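Local coordinates for extracellular solute-binding protein, family 5 (Chelativorans sp., PDB 6WM6) that binds EDTA and other aminopolycarboxylates in the periplasm, probably delivering them to an ABC transporter for uptake, at residues Thr37-Gly42 with Asp297-Pro302; Gly352-Leu357 with Gln473-Asp478; Gly452-His457 with Asn482-Asn487; Leu530-Ile535 with Leu543-Asn548. All coordinates share one frame; numbering follows the deposited sequence. Where two conformers were deposited one is given.

Contact 1. Residues Thr37-Gly42 with Asp297-Pro302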
loop_
_atom_site.group_PDB
_atom_site.type_symbol
_atom_site.label_atom_id
_atom_site.label_comp_id
_atom_site.label_asym_id
_atom_site.label_seq_id
_atom_site.Cartn_x
_atom_site.Cartn_y
_atom_site.Cartn_z
ATOM N N THR A 37 8.977 10.781 12.346
ATOM C CA THR A 37 9.574 9.568 12.870
ATOM C C THR A 37 9.640 9.530 14.395
ATOM O O THR A 37 9.958 8.450 14.949
ATOM C CB THR A 37 11.013 9.462 12.328
ATOM O OG1 THR A 37 11.679 10.683 12.620
ATOM C CG2 THR A 37 11.012 9.202 10.827
ATOM N N THR A 38 9.340 10.625 15.095
ATOM C CA THR A 38 9.448 10.679 16.550
ATOM C C THR A 38 8.150 11.098 17.244
ATOM O O THR A 38 8.155 11.245 18.481
ATOM C CB THR A 38 10.592 11.601 17.008
ATOM O OG1 THR A 38 10.333 12.925 16.551
ATOM C CG2 THR A 38 11.923 11.111 16.465
ATOM N N VAL A 39 7.041 11.250 16.513
ATOM C CA VAL A 39 5.760 11.600 17.141
ATOM C C VAL A 39 5.474 10.592 18.263
ATOM O O VAL A 39 5.670 9.390 18.110
ATOM C CB VAL A 39 4.652 11.543 16.067
ATOM C CG1 VAL A 39 3.256 11.755 16.730
ATOM C CG2 VAL A 39 4.848 12.618 14.976
ATOM N N ASN A 40 5.001 11.093 19.394
ATOM C CA ASN A 40 4.544 10.249 20.489
ATOM C C ASN A 40 5.619 9.292 20.989
ATOM O O ASN A 40 5.372 8.106 21.208
ATOM C CB ASN A 40 3.265 9.471 20.116
ATOM C CG ASN A 40 2.629 8.777 21.311
ATOM O OD1 ASN A 40 2.828 9.188 22.451
ATOM N ND2 ASN A 40 1.894 7.725 21.047
ATOM N N SER A 41 6.810 9.809 21.230
ATOM C CA SER A 41 7.880 9.015 21.787
ATOM C C SER A 41 7.844 9.063 23.316
ATOM O O SER A 41 7.425 10.045 23.921
ATOM C CB SER A 41 9.233 9.557 21.323
ATOM O OG SER A 41 9.392 9.370 19.919
ATOM N N GLY A 42 8.298 7.975 23.926
ATOM C CA GLY A 42 8.398 7.931 25.379
ATOM C C GLY A 42 8.965 6.603 25.816
ATOM O O GLY A 42 9.242 5.711 25.020
ATOM N N ASP A 297 -6.497 10.868 21.410
ATOM C CA ASP A 297 -5.779 11.775 20.519
ATOM C C ASP A 297 -5.767 11.143 19.140
ATOM O O ASP A 297 -6.202 10.009 18.939
ATOM C CB ASP A 297 -4.344 12.034 21.006
ATOM C CG ASP A 297 -3.802 13.395 20.538
ATOM O OD1 ASP A 297 -4.462 14.090 19.713
ATOM O OD2 ASP A 297 -2.705 13.762 21.009
ATOM N N PHE A 298 -5.259 11.896 18.158
ATOM C CA PHE A 298 -5.214 11.364 16.803
ATOM C C PHE A 298 -4.060 11.965 16.016
ATOM O O PHE A 298 -3.574 13.054 16.324
ATOM C CB PHE A 298 -6.558 11.555 16.068
ATOM C CG PHE A 298 -6.944 12.973 15.811
ATOM C CD1 PHE A 298 -7.571 13.724 16.787
ATOM C CD2 PHE A 298 -6.699 13.553 14.579
ATOM C CE1 PHE A 298 -7.942 15.038 16.553
ATOM C CE2 PHE A 298 -7.066 14.870 14.334
ATOM C CZ PHE A 298 -7.687 15.608 15.323
ATOM N N GLN A 299 -3.628 11.215 15.016
ATOM C CA GLN A 299 -2.590 11.611 14.063
ATOM C C GLN A 299 -3.147 11.340 12.672
ATOM O O GLN A 299 -3.793 10.309 12.440
ATOM C CB GLN A 299 -1.325 10.803 14.257
ATOM C CG GLN A 299 -0.643 10.980 15.605
ATOM C CD GLN A 299 0.429 9.954 15.847
ATOM O OE1 GLN A 299 1.150 9.555 14.937
ATOM N NE2 GLN A 299 0.560 9.490 17.097
ATOM N N MET A 300 -2.905 12.257 11.728
ATOM C CA MET A 300 -3.324 12.107 10.355
ATOM C C MET A 300 -2.236 12.640 9.433
ATOM O O MET A 300 -1.675 13.708 9.706
ATOM C CB MET A 300 -4.593 12.914 10.094
ATOM C CG MET A 300 -5.771 12.487 10.931
ATOM S SD MET A 300 -7.261 13.418 10.569
ATOM C CE MET A 300 -7.542 12.994 8.880
ATOM N N ASN A 301 -1.977 11.922 8.343
ATOM C CA ASN A 301 -0.921 12.283 7.404
ATOM C C ASN A 301 -1.351 11.884 5.995
ATOM O O ASN A 301 -2.225 11.022 5.819
ATOM C CB ASN A 301 0.393 11.569 7.755
ATOM C CG ASN A 301 0.944 12.000 9.078
ATOM O OD1 ASN A 301 1.468 13.101 9.238
ATOM N ND2 ASN A 301 0.805 11.128 10.066
ATOM N N PRO A 302 -0.707 12.431 4.963
ATOM C CA PRO A 302 -0.957 11.907 3.614
ATOM C C PRO A 302 -0.475 10.470 3.483
ATOM O O PRO A 302 0.677 10.160 3.795
ATOM C CB PRO A 302 -0.163 12.856 2.689
ATOM C CG PRO A 302 0.102 14.054 3.508
ATOM C CD PRO A 302 0.139 13.643 4.961
#
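A van der Waals contact between a methyl of Val-39 and the amide of Gln-299 is what joins the two segments directly. The methyl CG1 of Val-39 sits over one face of the Gln-299 amide, 3.5 Å from the Gln-299 carbon CD and about equally far from the amide oxygen and nitrogen. It gets there because CG1 stands anti to the backbone N of Val-39 (chi1 174°), while Gln-299 reaches across with an extended chain beyond CG; the two side chains slide past one another in opposite directions. Next to the valine, CB of Asn-40 makes a looser approach, 4.1 Å from NE2 of Gln-299.

No hydrogen bond runs between the segments. Polar contacts instead hold each side in place. Within residues 37-42, the hydroxyl of Ser-41 donates to a carbonyl three residues back, OG lying 2.7 Å from O of Thr-38 and well above the carbonyl plane, so the loop folds back on itself. The Gln-299 amide is engaged at both ends: OE1 accepts from the backbone N of Asp-545, and NE2 bonds to Leu-543 O and Tyr-536 OH. Asn-40 ND2 also turns to Leu-543 O, as well as to Ile-540 O.

The contact lies near the surface and attaches the N-terminal loop that precedes strand 49-54 to strand 296-299, a neighbour of strand 524-537 in the seven-stranded mixed sheet. Hydrogen bonds at both ends of the amide hold its rotation, and one face is packed by a methyl group; the glutamine thus serves as both a polar bridge to residues 543-545 and a flat platform for Val-39.

Contact 2. Residues Gly352-Leu357 with Gln473-Asp478. With SO4 (sulfate ion), chain D.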
loop_
_atom_site.group_PDB
_atom_site.type_symbol
_atom_site.label_atom_id
_atom_site.label_comp_id
_atom_site.label_asym_id
_atom_site.label_seq_id
_atom_site.Cartn_x
_atom_site.Cartn_y
_atom_site.Cartn_z
ATOM N N GLY A 352 -0.336 15.081 -9.341
ATOM C CA GLY A 352 -0.415 15.210 -10.780
ATOM C C GLY A 352 0.499 14.282 -11.548
ATOM O O GLY A 352 0.836 14.541 -12.691
ATOM N N SER A 353 0.917 13.193 -10.911
ATOM C CA SER A 353 1.728 12.137 -11.502
ATOM C C SER A 353 1.039 10.810 -11.223
ATOM O O SER A 353 0.309 10.675 -10.249
ATOM C CB SER A 353 3.090 12.142 -10.797
ATOM O OG SER A 353 3.869 10.990 -11.085
ATOM N N VAL A 354 1.289 9.821 -12.085
ATOM C CA VAL A 354 0.817 8.452 -11.844
ATOM C C VAL A 354 1.948 7.533 -11.432
ATOM O O VAL A 354 1.734 6.321 -11.290
ATOM C CB VAL A 354 -0.003 7.876 -13.013
ATOM C CG1 VAL A 354 -1.302 8.638 -13.173
ATOM C CG2 VAL A 354 0.786 7.860 -14.305
ATOM N N MET A 355 3.136 8.069 -11.194
ATOM C CA MET A 355 4.268 7.250 -10.792
ATOM C C MET A 355 4.989 7.718 -9.545
ATOM O O MET A 355 5.744 6.920 -8.958
ATOM C CB MET A 355 5.265 7.106 -11.929
ATOM C CG MET A 355 4.619 6.300 -13.066
ATOM S SD MET A 355 5.746 5.934 -14.373
ATOM C CE MET A 355 4.586 5.271 -15.560
ATOM N N PHE A 356 4.773 8.951 -9.109
ATOM C CA PHE A 356 5.456 9.525 -7.959
ATOM C C PHE A 356 4.449 10.262 -7.090
ATOM O O PHE A 356 3.616 11.021 -7.593
ATOM C CB PHE A 356 6.487 10.575 -8.414
ATOM C CG PHE A 356 7.482 10.068 -9.427
ATOM C CD1 PHE A 356 8.564 9.285 -9.033
ATOM C CD2 PHE A 356 7.359 10.401 -10.755
ATOM C CE1 PHE A 356 9.498 8.857 -9.968
ATOM C CE2 PHE A 356 8.289 9.965 -11.693
ATOM C CZ PHE A 356 9.356 9.198 -11.291
ATOM N N LEU A 357 4.559 10.071 -5.776
ATOM C CA LEU A 357 3.844 10.924 -4.832
ATOM C C LEU A 357 4.473 12.313 -4.846
ATOM O O LEU A 357 5.637 12.478 -5.248
ATOM C CB LEU A 357 3.935 10.342 -3.429
ATOM C CG LEU A 357 3.297 8.965 -3.214
ATOM C CD1 LEU A 357 3.699 8.447 -1.815
ATOM C CD2 LEU A 357 1.801 8.996 -3.347
ATOM N N GLN A 473 4.206 -3.208 -11.935
ATOM C CA GLN A 473 2.987 -3.956 -11.609
ATOM C C GLN A 473 1.735 -3.371 -12.214
ATOM O O GLN A 473 0.700 -4.060 -12.241
ATOM C CB GLN A 473 2.754 -3.924 -10.094
ATOM C CG GLN A 473 3.799 -4.583 -9.292
ATOM C CD GLN A 473 3.884 -6.051 -9.607
ATOM O OE1 GLN A 473 2.910 -6.787 -9.439
ATOM N NE2 GLN A 473 5.041 -6.484 -10.089
ATOM N N ILE A 474 1.791 -2.156 -12.735
ATOM C CA ILE A 474 0.621 -1.405 -13.154
ATOM C C ILE A 474 0.607 -1.168 -14.659
ATOM O O ILE A 474 -0.459 -1.161 -15.271
ATOM C CB ILE A 474 0.552 -0.038 -12.422
ATOM C CG1 ILE A 474 0.247 -0.198 -10.946
ATOM C CG2 ILE A 474 -0.505 0.865 -13.099
ATOM C CD1 ILE A 474 0.339 1.138 -10.215
ATOM N N PHE A 475 1.754 -0.871 -15.273
ATOM C CA PHE A 475 1.784 -0.267 -16.599
ATOM C C PHE A 475 2.211 -1.230 -17.695
ATOM O O PHE A 475 2.246 -0.830 -18.856
ATOM C CB PHE A 475 2.679 0.981 -16.627
ATOM C CG PHE A 475 2.201 2.079 -15.718
ATOM C CD1 PHE A 475 1.233 2.990 -16.151
ATOM C CD2 PHE A 475 2.703 2.232 -14.439
ATOM C CE1 PHE A 475 0.784 3.996 -15.317
ATOM C CE2 PHE A 475 2.253 3.228 -13.606
ATOM C CZ PHE A 475 1.275 4.100 -14.041
ATOM N N LEU A 476 2.536 -2.465 -17.358
ATOM C CA LEU A 476 3.020 -3.424 -18.346
ATOM C C LEU A 476 1.841 -4.197 -18.907
ATOM O O LEU A 476 0.841 -4.448 -18.217
ATOM C CB LEU A 476 4.024 -4.381 -17.706
ATOM C CG LEU A 476 5.501 -3.965 -17.656
ATOM C CD1 LEU A 476 5.704 -2.531 -17.232
ATOM C CD2 LEU A 476 6.267 -4.898 -16.726
ATOM N N ARG A 477 1.941 -4.556 -20.177
ATOM C CA ARG A 477 0.961 -5.475 -20.732
ATOM C C ARG A 477 0.957 -6.745 -19.879
ATOM O O ARG A 477 2.002 -7.208 -19.409
ATOM C CB ARG A 477 1.324 -5.821 -22.172
ATOM C CG ARG A 477 1.261 -4.660 -23.131
ATOM C CD ARG A 477 2.031 -4.987 -24.403
ATOM N NE ARG A 477 3.476 -4.851 -24.221
ATOM C CZ ARG A 477 4.373 -5.078 -25.174
ATOM N NH1 ARG A 477 3.980 -5.458 -26.383
ATOM N NH2 ARG A 477 5.665 -4.925 -24.919
ATOM N N ASP A 478 -0.228 -7.275 -19.625
ATOM C CA ASP A 478 -0.362 -8.558 -18.941
ATOM C C ASP A 478 0.141 -8.529 -17.498
ATOM O O ASP A 478 0.633 -9.536 -16.989
ATOM C CB ASP A 478 0.335 -9.686 -19.715
ATOM C CG ASP A 478 -0.116 -9.773 -21.159
ATOM O OD1 ASP A 478 -1.283 -9.430 -21.444
ATOM O OD2 ASP A 478 0.699 -10.186 -22.010
HETATM S S SO4 D . 6.627 -9.515 -10.372
HETATM O O1 SO4 D . 6.051 -10.770 -9.857
HETATM O O2 SO4 D . 6.985 -8.646 -9.248
HETATM O O3 SO4 D . 5.640 -8.784 -11.167
HETATM O O4 SO4 D . 7.817 -9.806 -11.161
#
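A Met-aromatic contact with CH-pi character joins Met-355, in the loop between helices 333-340 and 366-369, to Phe-475, where the chain leaves helix 467-474. The methyl CE of Met-355 lies almost squarely over the Phe-475 ring, 3.6 Å from the centroid and 10° off the normal, whereas the sulfur is displaced to an oblique position. Ile-474 CG2 occupies the opposite face, so the ring is sandwiched between two methyl groups. An extended chain beyond CG (chi2 -174°, chi3 -171°) carries the methionine methyl this far.

Val-354 closes in on the far end of the ring. Its carbonyl oxygen O lies near the ring plane, 3.6 Å from CZ of Phe-475, and its methyl CG2 packs 3.8 Å from the same CZ atom. Behind these residues Ser-353 shapes the loop as an ST turn and ST motif: OG accepts from N of Met-355 at 3.0 Å and also from N of Phe-356. The same hydroxyl bonds to Asp-515 on helix 504-521, which packs against the loop.

With no hydrogen bond linking the segments, their cohesion comes from buried packing round one ring: the methyl beside the sulfur, probably slightly positive, lies on the pi cloud, and a carbonyl oxygen stands at the ring edge, where the C-H groups are probably slightly positive too.

Contact 3. Residues Gly452-His457 with Asn482-Asn487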
loop_
_atom_site.group_PDB
_atom_site.type_symbol
_atom_site.label_atom_id
_atom_site.label_comp_id
_atom_site.label_asym_id
_atom_site.label_seq_id
_atom_site.Cartn_x
_atom_site.Cartn_y
_atom_site.Cartn_z
ATOM N N GLY A 452 -15.413 -5.169 -20.474
ATOM C CA GLY A 452 -16.779 -4.905 -20.819
ATOM C C GLY A 452 -17.717 -4.351 -19.783
ATOM O O GLY A 452 -18.879 -4.120 -20.124
ATOM N N ASN A 453 -17.271 -4.090 -18.529
ATOM C CA ASN A 453 -18.209 -3.738 -17.470
ATOM C C ASN A 453 -18.021 -2.365 -16.839
ATOM O O ASN A 453 -18.678 -2.051 -15.842
ATOM C CB ASN A 453 -18.279 -4.827 -16.385
ATOM C CG ASN A 453 -17.063 -4.847 -15.477
ATOM O OD1 ASN A 453 -16.118 -4.060 -15.624
ATOM N ND2 ASN A 453 -17.078 -5.756 -14.506
ATOM N N PHE A 454 -17.159 -1.513 -17.395
ATOM C CA PHE A 454 -16.988 -0.165 -16.855
ATOM C C PHE A 454 -16.457 0.744 -17.953
ATOM O O PHE A 454 -15.853 0.298 -18.926
ATOM C CB PHE A 454 -16.016 -0.125 -15.648
ATOM C CG PHE A 454 -14.561 -0.180 -16.037
ATOM C CD1 PHE A 454 -14.003 -1.357 -16.496
ATOM C CD2 PHE A 454 -13.768 0.938 -15.964
ATOM C CE1 PHE A 454 -12.679 -1.432 -16.865
ATOM C CE2 PHE A 454 -12.428 0.889 -16.337
ATOM C CZ PHE A 454 -11.881 -0.294 -16.783
ATOM N N ASP A 455 -16.644 2.044 -17.761
ATOM C CA ASP A 455 -15.970 3.057 -18.564
ATOM C C ASP A 455 -15.005 3.902 -17.761
ATOM O O ASP A 455 -13.917 4.235 -18.256
ATOM C CB ASP A 455 -17.030 3.950 -19.223
ATOM C CG ASP A 455 -18.017 3.165 -20.048
ATOM O OD1 ASP A 455 -17.567 2.449 -20.978
ATOM O OD2 ASP A 455 -19.235 3.172 -19.753
ATOM N N LEU A 456 -15.380 4.238 -16.517
ATOM C CA LEU A 456 -14.564 5.022 -15.606
ATOM C C LEU A 456 -14.601 4.314 -14.260
ATOM O O LEU A 456 -15.599 3.685 -13.901
ATOM C CB LEU A 456 -15.140 6.432 -15.445
ATOM C CG LEU A 456 -15.299 7.253 -16.736
ATOM C CD1 LEU A 456 -16.104 8.531 -16.438
ATOM C CD2 LEU A 456 -13.962 7.610 -17.313
ATOM N N HIS A 457 -13.499 4.389 -13.520
ATOM C CA HIS A 457 -13.415 3.702 -12.224
ATOM C C HIS A 457 -12.604 4.539 -11.243
ATOM O O HIS A 457 -11.467 4.907 -11.545
ATOM C CB HIS A 457 -12.772 2.317 -12.377
ATOM C CG HIS A 457 -12.704 1.517 -11.114
ATOM N ND1 HIS A 457 -13.806 0.922 -10.561
ATOM C CD2 HIS A 457 -11.666 1.238 -10.287
ATOM C CE1 HIS A 457 -13.450 0.278 -9.458
ATOM N NE2 HIS A 457 -12.154 0.442 -9.277
ATOM N N ASN A 482 -2.879 -3.701 -14.429
ATOM C CA ASN A 482 -3.007 -2.843 -15.620
ATOM C C ASN A 482 -4.463 -2.910 -16.073
ATOM O O ASN A 482 -4.815 -3.496 -17.097
ATOM C CB ASN A 482 -2.067 -3.255 -16.745
ATOM C CG ASN A 482 -2.093 -2.305 -17.929
ATOM O OD1 ASN A 482 -2.796 -1.287 -17.944
ATOM N ND2 ASN A 482 -1.298 -2.626 -18.935
ATOM N N TYR A 483 -5.328 -2.290 -15.273
ATOM C CA TYR A 483 -6.767 -2.352 -15.515
ATOM C C TYR A 483 -7.232 -1.484 -16.665
ATOM O O TYR A 483 -8.282 -1.747 -17.241
ATOM C CB TYR A 483 -7.503 -1.883 -14.260
ATOM C CG TYR A 483 -7.149 -2.627 -13.000
ATOM C CD1 TYR A 483 -7.442 -3.973 -12.884
ATOM C CD2 TYR A 483 -6.546 -1.992 -11.935
ATOM C CE1 TYR A 483 -7.135 -4.677 -11.729
ATOM C CE2 TYR A 483 -6.228 -2.693 -10.768
ATOM C CZ TYR A 483 -6.529 -4.032 -10.690
ATOM O OH TYR A 483 -6.224 -4.759 -9.547
ATOM N N PHE A 484 -6.472 -0.450 -17.006
ATOM C CA PHE A 484 -6.952 0.599 -17.903
ATOM C C PHE A 484 -6.295 0.553 -19.266
ATOM O O PHE A 484 -6.597 1.394 -20.112
ATOM C CB PHE A 484 -6.841 1.952 -17.196
ATOM C CG PHE A 484 -7.437 1.883 -15.812
ATOM C CD1 PHE A 484 -8.761 1.565 -15.671
ATOM C CD2 PHE A 484 -6.652 2.033 -14.685
ATOM C CE1 PHE A 484 -9.332 1.413 -14.422
ATOM C CE2 PHE A 484 -7.210 1.908 -13.412
ATOM C CZ PHE A 484 -8.568 1.578 -13.298
ATOM N N GLY A 485 -5.451 -0.449 -19.520
ATOM C CA GLY A 485 -5.060 -0.764 -20.876
ATOM C C GLY A 485 -3.820 -0.081 -21.411
ATOM O O GLY A 485 -3.720 0.115 -22.619
ATOM N N PHE A 486 -2.863 0.269 -20.552
ATOM C CA PHE A 486 -1.580 0.754 -21.052
ATOM C C PHE A 486 -0.953 -0.343 -21.895
ATOM O O PHE A 486 -1.015 -1.532 -21.558
ATOM C CB PHE A 486 -0.657 1.182 -19.909
ATOM C CG PHE A 486 -1.120 2.436 -19.209
ATOM C CD1 PHE A 486 -0.830 3.687 -19.722
ATOM C CD2 PHE A 486 -1.868 2.346 -18.062
ATOM C CE1 PHE A 486 -1.278 4.836 -19.092
ATOM C CE2 PHE A 486 -2.320 3.481 -17.423
ATOM C CZ PHE A 486 -2.023 4.729 -17.953
ATOM N N ASN A 487 -0.414 0.053 -23.041
ATOM C CA ASN A 487 0.104 -0.902 -24.016
ATOM C C ASN A 487 1.164 -0.193 -24.832
ATOM O O ASN A 487 0.894 0.299 -25.940
ATOM C CB ASN A 487 -1.032 -1.463 -24.876
ATOM C CG ASN A 487 -0.538 -2.488 -25.878
ATOM O OD1 ASN A 487 0.656 -2.755 -25.965
ATOM N ND2 ASN A 487 -1.457 -3.065 -26.639
#
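Phe-454 and Phe-484 meet through contrasting first torsions: CG of Phe-454 is held between its backbone N and carbonyl carbon (chi1 78°), while CG of Phe-484 points anti to its carbonyl carbon (chi1 -49°). The side chains cross at about a right angle and their rings touch rim to rim, neither lying over the other. Centroids are 5.9 Å apart and the planes 74° to each other. CE2 of Phe-454 lies in the plane of the Phe-484 ring, 3.7 Å from its CE1 atom.

Other atoms frame this pair. The carbonyl O of Tyr-483 approaches the edge of the Phe-454 ring, 3.9 Å from CZ of Phe-454, and Tyr-483 CB covers one face of the Phe-484 ring. His-457, at the start of strand 456-462, adds its CB at 4.1 Å from CE1 of Phe-484; its imidazole ND1 is bonded to Ser-410 on the adjoining strand.

Asn-482 bonds within the loop that presents Phe-484. Its OD1 accepts from N of Phe-486 at 3.0 Å, in the carbonyl plane on a lone pair, and its ND2 donates to O of Phe-486 at 2.9 Å. That ND2 also reaches Leu-476 O.

The strand entrance and the loop before helix 489-499 are thus joined mainly by aromatic and aliphatic carbons, with one carbonyl oxygen at a ring edge, while the amide of Asn-482 meets the polar needs of nearby backbone atoms, consistent with a turn held in shape where Phe-484 reaches across.

Contact 4. Residues Leu530-Ile535 with Leu543-Asn548. With EDO (1,2-ethanediol), chain E.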
loop_
_atom_site.group_PDB
_atom_site.type_symbol
_atom_site.label_atom_id
_atom_site.label_comp_id
_atom_site.label_asym_id
_atom_site.label_seq_id
_atom_site.Cartn_x
_atom_site.Cartn_y
_atom_site.Cartn_z
ATOM N N LEU A 530 -4.991 9.767 -0.015
ATOM C CA LEU A 530 -5.923 9.572 1.072
ATOM C C LEU A 530 -5.307 10.041 2.382
ATOM O O LEU A 530 -4.112 9.875 2.603
ATOM C CB LEU A 530 -6.296 8.096 1.224
ATOM C CG LEU A 530 -7.306 7.525 0.227
ATOM C CD1 LEU A 530 -6.801 7.477 -1.188
ATOM C CD2 LEU A 530 -7.705 6.114 0.678
ATOM N N PRO A 531 -6.105 10.571 3.293
ATOM C CA PRO A 531 -5.598 10.820 4.649
ATOM C C PRO A 531 -5.616 9.552 5.474
ATOM O O PRO A 531 -6.564 8.774 5.436
ATOM C CB PRO A 531 -6.595 11.844 5.208
ATOM C CG PRO A 531 -7.887 11.517 4.503
ATOM C CD PRO A 531 -7.492 11.063 3.103
ATOM N N THR A 532 -4.576 9.352 6.240
ATOM C CA THR A 532 -4.622 8.346 7.279
ATOM C C THR A 532 -5.349 8.906 8.508
ATOM O O THR A 532 -5.551 10.114 8.657
ATOM C CB THR A 532 -3.220 7.942 7.724
ATOM O OG1 THR A 532 -2.633 9.073 8.388
ATOM C CG2 THR A 532 -2.337 7.517 6.574
ATOM N N ALA A 533 -5.740 8.013 9.410
ATOM C CA ALA A 533 -6.293 8.450 10.690
ATOM C C ALA A 533 -5.969 7.391 11.735
ATOM O O ALA A 533 -6.587 6.322 11.758
ATOM C CB ALA A 533 -7.800 8.671 10.585
ATOM N N LEU A 534 -5.034 7.700 12.611
ATOM C CA LEU A 534 -4.704 6.870 13.769
ATOM C C LEU A 534 -5.297 7.557 14.984
ATOM O O LEU A 534 -4.903 8.665 15.325
ATOM C CB LEU A 534 -3.191 6.754 13.908
ATOM C CG LEU A 534 -2.666 5.864 15.017
ATOM C CD1 LEU A 534 -3.002 4.404 14.792
ATOM C CD2 LEU A 534 -1.150 6.076 15.143
ATOM N N ILE A 535 -6.278 6.916 15.613
ATOM C CA ILE A 535 -7.055 7.506 16.699
ATOM C C ILE A 535 -6.936 6.549 17.874
ATOM O O ILE A 535 -7.195 5.342 17.721
ATOM C CB ILE A 535 -8.520 7.712 16.287
ATOM C CG1 ILE A 535 -8.620 8.455 14.947
ATOM C CG2 ILE A 535 -9.274 8.508 17.382
ATOM C CD1 ILE A 535 -10.033 8.535 14.367
ATOM N N LEU A 543 3.472 4.786 19.769
ATOM C CA LEU A 543 2.491 4.490 18.738
ATOM C C LEU A 543 2.382 5.707 17.836
ATOM O O LEU A 543 1.995 6.805 18.290
ATOM C CB LEU A 543 1.149 4.172 19.406
ATOM C CG LEU A 543 -0.039 4.022 18.449
ATOM C CD1 LEU A 543 0.113 2.863 17.490
ATOM C CD2 LEU A 543 -1.325 3.895 19.279
ATOM N N ARG A 544 2.693 5.510 16.559
ATOM C CA ARG A 544 2.645 6.638 15.653
ATOM C C ARG A 544 2.219 6.166 14.283
ATOM O O ARG A 544 2.364 5.000 13.911
ATOM C CB ARG A 544 3.984 7.377 15.597
ATOM C CG ARG A 544 5.134 6.576 14.947
ATOM C CD ARG A 544 6.434 7.367 14.946
ATOM N NE ARG A 544 6.881 7.613 16.311
ATOM C CZ ARG A 544 7.683 6.835 17.011
ATOM N NH1 ARG A 544 8.152 5.715 16.510
ATOM N NH2 ARG A 544 8.008 7.186 18.250
ATOM N N ASP A 545 1.733 7.115 13.510
ATOM C CA ASP A 545 1.380 6.811 12.139
ATOM C C ASP A 545 2.634 6.448 11.356
ATOM O O ASP A 545 3.712 6.996 11.570
ATOM C CB ASP A 545 0.688 8.000 11.481
ATOM C CG ASP A 545 -0.003 7.652 10.182
ATOM O OD1 ASP A 545 -0.246 6.457 9.906
ATOM O OD2 ASP A 545 -0.298 8.619 9.437
ATOM N N ASN A 546 2.477 5.515 10.438
ATOM C CA ASN A 546 3.522 5.106 9.501
ATOM C C ASN A 546 2.746 5.037 8.205
ATOM O O ASN A 546 2.143 4.008 7.901
ATOM C CB ASN A 546 4.108 3.774 9.939
ATOM C CG ASN A 546 5.324 3.375 9.138
ATOM O OD1 ASN A 546 6.055 4.231 8.647
ATOM N ND2 ASN A 546 5.561 2.077 9.006
ATOM N N PRO A 547 2.640 6.172 7.465
ATOM C CA PRO A 547 1.562 6.344 6.460
ATOM C C PRO A 547 1.897 5.700 5.121
ATOM O O PRO A 547 1.941 6.340 4.048
ATOM C CB PRO A 547 1.427 7.873 6.368
ATOM C CG PRO A 547 2.784 8.379 6.726
ATOM C CD PRO A 547 3.302 7.442 7.805
ATOM N N ASN A 548 2.097 4.401 5.171
ATOM C CA ASN A 548 2.528 3.605 4.045
ATOM C C ASN A 548 1.980 2.195 4.243
ATOM O O ASN A 548 1.285 1.912 5.218
ATOM C CB ASN A 548 4.035 3.613 3.919
ATOM C CG ASN A 548 4.707 3.195 5.195
ATOM O OD1 ASN A 548 4.524 2.047 5.642
ATOM N ND2 ASN A 548 5.453 4.092 5.815
HETATM C C1 EDO E . 4.996 8.997 1.472
HETATM O O1 EDO E . 5.396 9.925 2.486
HETATM C C2 EDO E . 3.687 8.348 1.916
HETATM O O2 EDO E . 3.797 8.174 3.336
#
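Thr-532 and Asp-545 come from opposite directions and join across the gap between strand 524-537, at its break, and the loop after strand 540-541, which goes on to an inverse gamma turn centred on Pro-547. The hydroxyl OG1 of Thr-532 donates to OD2 of Asp-545 at 2.6 Å, meeting it from above the carboxylate plane, 39° out. Asn-301 ties in to both partners, its N bonding to Thr-532 OG1 and its ND2 to Asp-545 OD2, while Tyr-276 OH bonds to OD1. So many bonds on one buried carboxylate would be expected to stabilise its charged form.

The other threonine branch turns to the proline: CG2 of Thr-532 crosses obliquely against the pyrrolidine ring, 3.8 Å from CB of Pro-547. Further along, Leu-534 has CG anti to its backbone N (chi1 -177°), which sends CD2 onto the peptide between Arg-544 and Asp-545. This methyl sits 3.5 Å from N of Asp-545, and it also packs against Leu-543, 4.0 Å from CG of that residue. The CB of Arg-544 points away from the strand, and its NE donates to Val-39 O in the N-terminal loop.

No backbone hydrogen bond links the two segments. The inverse gamma turn is closed within its own segment by N of Asn-548, 2.8 Å from O of Asn-546, and the carbonyl O of Pro-547 accepts a hydrogen bond at 2.7 Å from hydroxyl O2 of a bound 1,2-ethanediol, probably a crystallisation additive.

In the fold
From the N terminus, contact 1 closes a long loop of 254 residues, bringing the segment before strand 49-54 back to strand 296-299. Contacts 2 and 3 come later in the chain and cross each other: residues 452-457 fall between the two halves of contact 2, and residues 482-487 come after both. Contact 2 ties the loop after helix 333-340 to the end of helix 467-474, and contact 3 ties the start of strand 456-462 to the loop before helix 489-499. Contact 4 is a short local closure late in the chain. It touches contact 1, centre to centre about 8 Å, so segments near the N terminus and late in the chain meet beside the same mixed sheet, which contact 3 also reaches.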